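Local coordinates for protein HTPA Reductase (Selaginella moellendorffii, PDB 5U5N) that probably catalyses the NAD(P)H-dependent reduction of 4-hydroxy-tetrahydrodipicolinate to tetrahydrodipicolinate in lysine biosynthesis, working as a dimer, at residues 140-151 with 178-186. Residues are numbered along the deposited sequence; the frame is centred on the assembly and turned at random.
Sequences MEIMAKQFPGAF and SSLRKLGLD
Leu-183 drives its side chain between helix 131-146 and the turn that follows it. CB lies 4.0 Å from CD1 of the Phe-151 ring; with CG anti to the carbonyl carbon (chi1 -70°), CG comes to rest on Ala-144, 3.8 Å from its CA. CD1 reaches the CE of Met-143, 3.7 Å away, while CD2 meets the Met-143 SD at 3.5 Å and also packs against the Phe-147 carbonyl O and Ala-150 CB. Cut back to an alanine, the residue would keep its CB beside Phe-151 but would probably open a gap against Ala-144, Met-143 and Ala-150. Segments 140-146 and 178-182, both in the C-terminal DapB domain, run nearly parallel, 20° apart, their axes 8.2 Å from each other at closest approach; Leu-180 and Leu-185 rest on strands 155-162 and 215-223 of its mixed sheet. Helix 171-182 ends in a Schellman motif at Gly-184, where Lys-182 O accepts from Gly-149 N (3.0 Å, 166° at the hydrogen), within the type II turn Phe-147 to Ala-150, and Leu-183 O from Phe-151 N (2.7 Å) just after it. Ala-144 CB sits against Ser-179 O at 3.3 Å. Phe-151 packs edge-to-face with Tyr-154 and Phe-231, and Ala-150 O accepts a bond from Gln-132 of the second subunit.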
ATOM      1  N   MET A 140       2.058   3.010  -3.680  1.00 33.62           N
ATOM      2  CA  MET A 140       3.459   2.736  -3.430  1.00 34.76           C
ATOM      3  C   MET A 140       4.315   3.924  -3.797  1.00 35.84           C
ATOM      4  O   MET A 140       5.230   4.219  -3.064  1.00 36.53           O
ATOM      5  CB  MET A 140       3.964   1.519  -4.193  1.00 35.73           C
ATOM      6  CG  MET A 140       3.483   0.188  -3.731  1.00 36.07           C
ATOM      7  SD  MET A 140       3.824  -0.201  -2.024  1.00 38.10           S
ATOM      8  CE  MET A 140       5.611  -0.091  -1.992  1.00 40.14           C
ATOM      9  N   GLU A 141       4.012   4.614  -4.894  1.00 36.30           N
ATOM     10  CA  GLU A 141       4.806   5.765  -5.292  1.00 38.52           C
ATOM     11  C   GLU A 141       4.645   6.997  -4.400  1.00 38.35           C
ATOM     12  O   GLU A 141       5.618   7.778  -4.160  1.00 39.39           O
ATOM     13  CB  GLU A 141       4.489   6.142  -6.749  1.00 41.19           C
ATOM     14  CG  GLU A 141       5.448   7.183  -7.352  1.00 45.24           C
ATOM     15  CD  GLU A 141       4.692   8.329  -8.015  1.00 48.54           C
ATOM     16  OE1 GLU A 141       3.816   8.904  -7.284  1.00 49.22           O
ATOM     17  OE2 GLU A 141       4.952   8.658  -9.226  1.00 51.43           O
ATOM     18  N   ILE A 142       3.414   7.207  -3.954  1.00 37.17           N
ATOM     19  CA  ILE A 142       3.159   8.299  -3.024  1.00 38.43           C
ATOM     20  C   ILE A 142       3.922   8.008  -1.724  1.00 38.13           C
ATOM     21  O   ILE A 142       4.694   8.862  -1.236  1.00 39.90           O
ATOM     22  CB  ILE A 142       1.670   8.487  -2.748  1.00 38.49           C
ATOM     23  CG1 ILE A 142       0.999   9.098  -3.978  1.00 39.65           C
ATOM     24  CG2 ILE A 142       1.466   9.414  -1.563  1.00 40.51           C
ATOM     25  CD1 ILE A 142      -0.495   8.870  -3.994  1.00 39.54           C
ATOM     26  N   MET A 143       3.714   6.804  -1.206  1.00 36.82           N
ATOM     27  CA  MET A 143       4.415   6.328  -0.003  1.00 37.45           C
ATOM     28  C   MET A 143       5.936   6.528  -0.136  1.00 37.74           C
ATOM     29  O   MET A 143       6.579   7.057   0.752  1.00 38.78           O
ATOM     30  CB  MET A 143       4.085   4.846   0.235  1.00 37.06           C
ATOM     31  CG  MET A 143       4.481   4.354   1.604  1.00 39.06           C
ATOM     32  SD  MET A 143       6.144   3.665   1.655  1.00 40.61           S
ATOM     33  CE  MET A 143       5.694   1.992   1.127  1.00 40.54           C
ATOM     34  N   ALA A 144       6.475   6.123  -1.284  1.00 37.28           N
ATOM     35  CA  ALA A 144       7.892   6.212  -1.577  1.00 38.68           C
ATOM     36  C   ALA A 144       8.432   7.634  -1.546  1.00 39.96           C
ATOM     37  O   ALA A 144       9.528   7.853  -0.970  1.00 41.40           O
ATOM     38  CB  ALA A 144       8.166   5.627  -2.920  1.00 39.40           C
ATOM     39  N   LYS A 145       7.674   8.593  -2.080  1.00 40.03           N
ATOM     40  CA  LYS A 145       8.092   9.991  -2.044  1.00 42.43           C
ATOM     41  C   LYS A 145       7.988  10.653  -0.647  1.00 42.81           C
ATOM     42  O   LYS A 145       8.862  11.403  -0.240  1.00 44.78           O
ATOM     43  CB  LYS A 145       7.332  10.790  -3.078  1.00 44.00           C
ATOM     44  CG  LYS A 145       7.878  10.496  -4.453  1.00 45.46           C
ATOM     45  CD  LYS A 145       7.135  11.274  -5.516  1.00 47.94           C
ATOM     46  CE  LYS A 145       7.736  10.937  -6.873  1.00 50.33           C
ATOM     47  NZ  LYS A 145       6.795  11.047  -8.030  1.00 51.94           N
ATOM     48  N   GLN A 146       6.911  10.359   0.069  1.00 43.82           N
ATOM     49  CA  GLN A 146       6.733  10.745   1.453  1.00 43.63           C
ATOM     50  C   GLN A 146       7.806  10.211   2.409  1.00 42.26           C
ATOM     51  O   GLN A 146       8.185  10.937   3.297  1.00 42.95           O
ATOM     52  CB  GLN A 146       5.383  10.284   1.987  1.00 43.26           C
ATOM     53  CG  GLN A 146       4.943  11.104   3.170  1.00 44.34           C
ATOM     54  CD  GLN A 146       3.581  10.683   3.670  1.00 44.46           C
ATOM     55  OE1 GLN A 146       2.810  10.017   2.968  1.00 43.79           O
ATOM     56  NE2 GLN A 146       3.285  11.057   4.924  1.00 45.10           N
ATOM     57  N   PHE A 147       8.268   8.967   2.227  1.00 40.78           N
ATOM     58  CA  PHE A 147       9.143   8.300   3.201  1.00 40.05           C
ATOM     59  C   PHE A 147      10.476   7.832   2.585  1.00 40.15           C
ATOM     60  O   PHE A 147      10.768   6.642   2.573  1.00 38.96           O
ATOM     61  CB  PHE A 147       8.431   7.124   3.868  1.00 38.77           C
ATOM     62  CG  PHE A 147       7.075   7.461   4.459  1.00 39.20           C
ATOM     63  CD1 PHE A 147       6.839   8.640   5.177  1.00 40.55           C
ATOM     64  CD2 PHE A 147       6.051   6.542   4.374  1.00 38.59           C
ATOM     65  CE1 PHE A 147       5.605   8.907   5.726  1.00 41.21           C
ATOM     66  CE2 PHE A 147       4.795   6.801   4.932  1.00 39.30           C
ATOM     67  CZ  PHE A 147       4.573   7.998   5.596  1.00 40.65           C
ATOM     68  N   PRO A 148      11.292   8.781   2.087  1.00 41.86           N
ATOM     69  CA  PRO A 148      12.544   8.457   1.412  1.00 42.52           C
ATOM     70  C   PRO A 148      13.493   7.619   2.287  1.00 42.34           C
ATOM     71  O   PRO A 148      13.641   7.909   3.498  1.00 42.53           O
ATOM     72  CB  PRO A 148      13.187   9.831   1.181  1.00 44.53           C
ATOM     73  CG  PRO A 148      12.615  10.686   2.286  1.00 44.84           C
ATOM     74  CD  PRO A 148      11.185  10.230   2.352  1.00 43.60           C
ATOM     75  N   GLY A 149      14.134   6.612   1.681  1.00 42.06           N
ATOM     76  CA  GLY A 149      14.993   5.708   2.426  1.00 41.70           C
ATOM     77  C   GLY A 149      14.388   4.868   3.529  1.00 40.49           C
ATOM     78  O   GLY A 149      15.144   4.267   4.285  1.00 41.09           O
ATOM     79  N   ALA A 150      13.065   4.771   3.645  1.00 39.41           N
ATOM     80  CA  ALA A 150      12.443   4.058   4.782  1.00 38.61           C
ATOM     81  C   ALA A 150      12.852   2.596   4.942  1.00 38.04           C
ATOM     82  O   ALA A 150      12.859   2.076   6.072  1.00 37.87           O
ATOM     83  CB  ALA A 150      10.917   4.177   4.774  1.00 38.06           C
ATOM     84  N   PHE A 151      13.201   1.941   3.838  1.00 37.62           N
ATOM     85  CA  PHE A 151      13.692   0.564   3.863  1.00 37.41           C
ATOM     86  C   PHE A 151      15.196   0.480   3.546  1.00 38.52           C
ATOM     87  O   PHE A 151      15.719  -0.574   3.165  1.00 38.52           O
ATOM     88  CB  PHE A 151      12.884  -0.274   2.887  1.00 36.79           C
ATOM     89  CG  PHE A 151      11.447  -0.453   3.285  1.00 35.82           C
ATOM     90  CD1 PHE A 151      10.511   0.550   3.075  1.00 35.64           C
ATOM     91  CD2 PHE A 151      11.028  -1.638   3.857  1.00 35.48           C
ATOM     92  CE1 PHE A 151       9.199   0.377   3.455  1.00 35.05           C
ATOM     93  CE2 PHE A 151       9.710  -1.836   4.201  1.00 34.75           C
ATOM     94  CZ  PHE A 151       8.797  -0.824   4.011  1.00 34.59           C
ATOM     95  N   SER A 178      10.748   1.160  -9.286  1.00 34.80           N
ATOM     96  CA  SER A 178      11.144   2.555  -9.199  1.00 36.46           C
ATOM     97  C   SER A 178      10.767   3.250  -7.858  1.00 36.61           C
ATOM     98  O   SER A 178      11.481   4.123  -7.359  1.00 38.13           O
ATOM     99  CB  SER A 178      10.554   3.326 -10.359  1.00 38.56           C
ATOM    100  OG  SER A 178      10.498   4.689 -10.009  1.00 41.26           O
ATOM    101  N   SER A 179       9.599   2.929  -7.335  1.00 35.98           N
ATOM    102  CA  SER A 179       9.175   3.441  -6.031  1.00 37.07           C
ATOM    103  C   SER A 179      10.030   2.811  -4.944  1.00 35.56           C
ATOM    104  O   SER A 179      10.493   3.510  -4.066  1.00 36.96           O
ATOM    105  CB  SER A 179       7.678   3.188  -5.781  1.00 38.30           C
ATOM    106  OG  SER A 179       6.959   4.030  -6.654  1.00 40.63           O
ATOM    107  N   LEU A 180      10.263   1.516  -5.040  1.00 33.67           N
ATOM    108  CA  LEU A 180      11.059   0.778  -4.073  1.00 33.65           C
ATOM    109  C   LEU A 180      12.498   1.300  -3.953  1.00 34.29           C
ATOM    110  O   LEU A 180      13.069   1.273  -2.851  1.00 34.99           O
ATOM    111  CB  LEU A 180      11.028  -0.715  -4.364  1.00 33.22           C
ATOM    112  CG  LEU A 180       9.659  -1.373  -4.090  1.00 34.03           C
ATOM    113  CD1 LEU A 180       9.570  -2.781  -4.692  1.00 34.26           C
ATOM    114  CD2 LEU A 180       9.362  -1.404  -2.570  1.00 35.82           C
ATOM    115  N   ARG A 181      13.048   1.838  -5.061  1.00 34.28           N
ATOM    116  CA  ARG A 181      14.325   2.531  -5.045  1.00 35.71           C
ATOM    117  C   ARG A 181      14.290   3.820  -4.247  1.00 37.37           C
ATOM    118  O   ARG A 181      15.273   4.146  -3.580  1.00 38.74           O
ATOM    119  CB  ARG A 181      14.827   2.865  -6.463  1.00 36.79           C
ATOM    120  CG  ARG A 181      15.295   1.649  -7.211  1.00 36.70           C
ATOM    121  CD  ARG A 181      16.153   1.985  -8.432  1.00 39.48           C
ATOM    122  NE  ARG A 181      16.214   0.772  -9.248  1.00 39.74           N
ATOM    123  CZ  ARG A 181      15.514   0.539 -10.350  1.00 39.50           C
ATOM    124  NH1 ARG A 181      14.694   1.474 -10.864  1.00 39.18           N
ATOM    125  NH2 ARG A 181      15.661  -0.644 -10.953  1.00 40.38           N
ATOM    126  N   LYS A 182      13.200   4.568  -4.325  1.00 37.97           N
ATOM    127  CA  LYS A 182      13.076   5.768  -3.523  1.00 40.65           C
ATOM    128  C   LYS A 182      12.968   5.449  -2.025  1.00 40.74           C
ATOM    129  O   LYS A 182      13.285   6.288  -1.210  1.00 43.02           O
ATOM    130  CB  LYS A 182      11.892   6.601  -3.972  1.00 42.80           C
ATOM    131  CG  LYS A 182      12.074   7.125  -5.365  1.00 44.19           C
ATOM    132  CD  LYS A 182      11.156   8.296  -5.643  1.00 48.42           C
ATOM    133  CE  LYS A 182      11.266   8.692  -7.122  1.00 50.25           C
ATOM    134  NZ  LYS A 182      11.007  10.140  -7.377  1.00 56.32           N
ATOM    135  N   LEU A 183      12.510   4.239  -1.705  1.00 38.90           N
ATOM    136  CA  LEU A 183      12.460   3.737  -0.339  1.00 39.83           C
ATOM    137  C   LEU A 183      13.811   3.166   0.140  1.00 39.94           C
ATOM    138  O   LEU A 183      13.934   2.680   1.303  1.00 41.18           O
ATOM    139  CB  LEU A 183      11.330   2.710  -0.222  1.00 39.20           C
ATOM    140  CG  LEU A 183       9.915   3.295  -0.314  1.00 40.84           C
ATOM    141  CD1 LEU A 183       8.896   2.202  -0.650  1.00 40.17           C
ATOM    142  CD2 LEU A 183       9.538   4.019   0.968  1.00 44.54           C
ATOM    143  N   GLY A 184      14.825   3.251  -0.736  1.00 39.27           N
ATOM    144  CA  GLY A 184      16.200   2.960  -0.393  1.00 40.53           C
ATOM    145  C   GLY A 184      16.643   1.569  -0.788  1.00 40.12           C
ATOM    146  O   GLY A 184      17.711   1.140  -0.362  1.00 42.31           O
ATOM    147  N   LEU A 185      15.848   0.853  -1.591  1.00 38.19           N
ATOM    148  CA  LEU A 185      16.262  -0.454  -2.105  1.00 38.75           C
ATOM    149  C   LEU A 185      17.154  -0.257  -3.345  1.00 39.67           C
ATOM    150  O   LEU A 185      16.984   0.687  -4.108  1.00 38.66           O
ATOM    151  CB  LEU A 185      15.049  -1.335  -2.352  1.00 37.46           C
ATOM    152  CG  LEU A 185      14.377  -1.638  -0.969  1.00 38.39           C
ATOM    153  CD1 LEU A 185      12.886  -1.423  -0.908  1.00 37.38           C
ATOM    154  CD2 LEU A 185      14.767  -3.015  -0.454  1.00 41.17           C
ATOM    155  N   ASP A 186      18.147  -1.115  -3.459  1.00 50.14           N
ATOM    156  CA  ASP A 186      19.228  -0.967  -4.444  1.00 52.42           C
ATOM    157  C   ASP A 186      19.053  -2.246  -5.213  1.00 51.89           C
ATOM    158  O   ASP A 186      19.229  -3.328  -4.670  1.00 51.33           O
ATOM    159  CB  ASP A 186      20.616  -0.842  -3.752  1.00 54.80           C
ATOM    160  CG  ASP A 186      20.682   0.390  -2.782  1.00 55.63           C
ATOM    161  OD1 ASP A 186      20.296   1.465  -3.266  1.00 55.82           O
ATOM    162  OD2 ASP A 186      20.967   0.285  -1.534  1.00 56.15           O
TER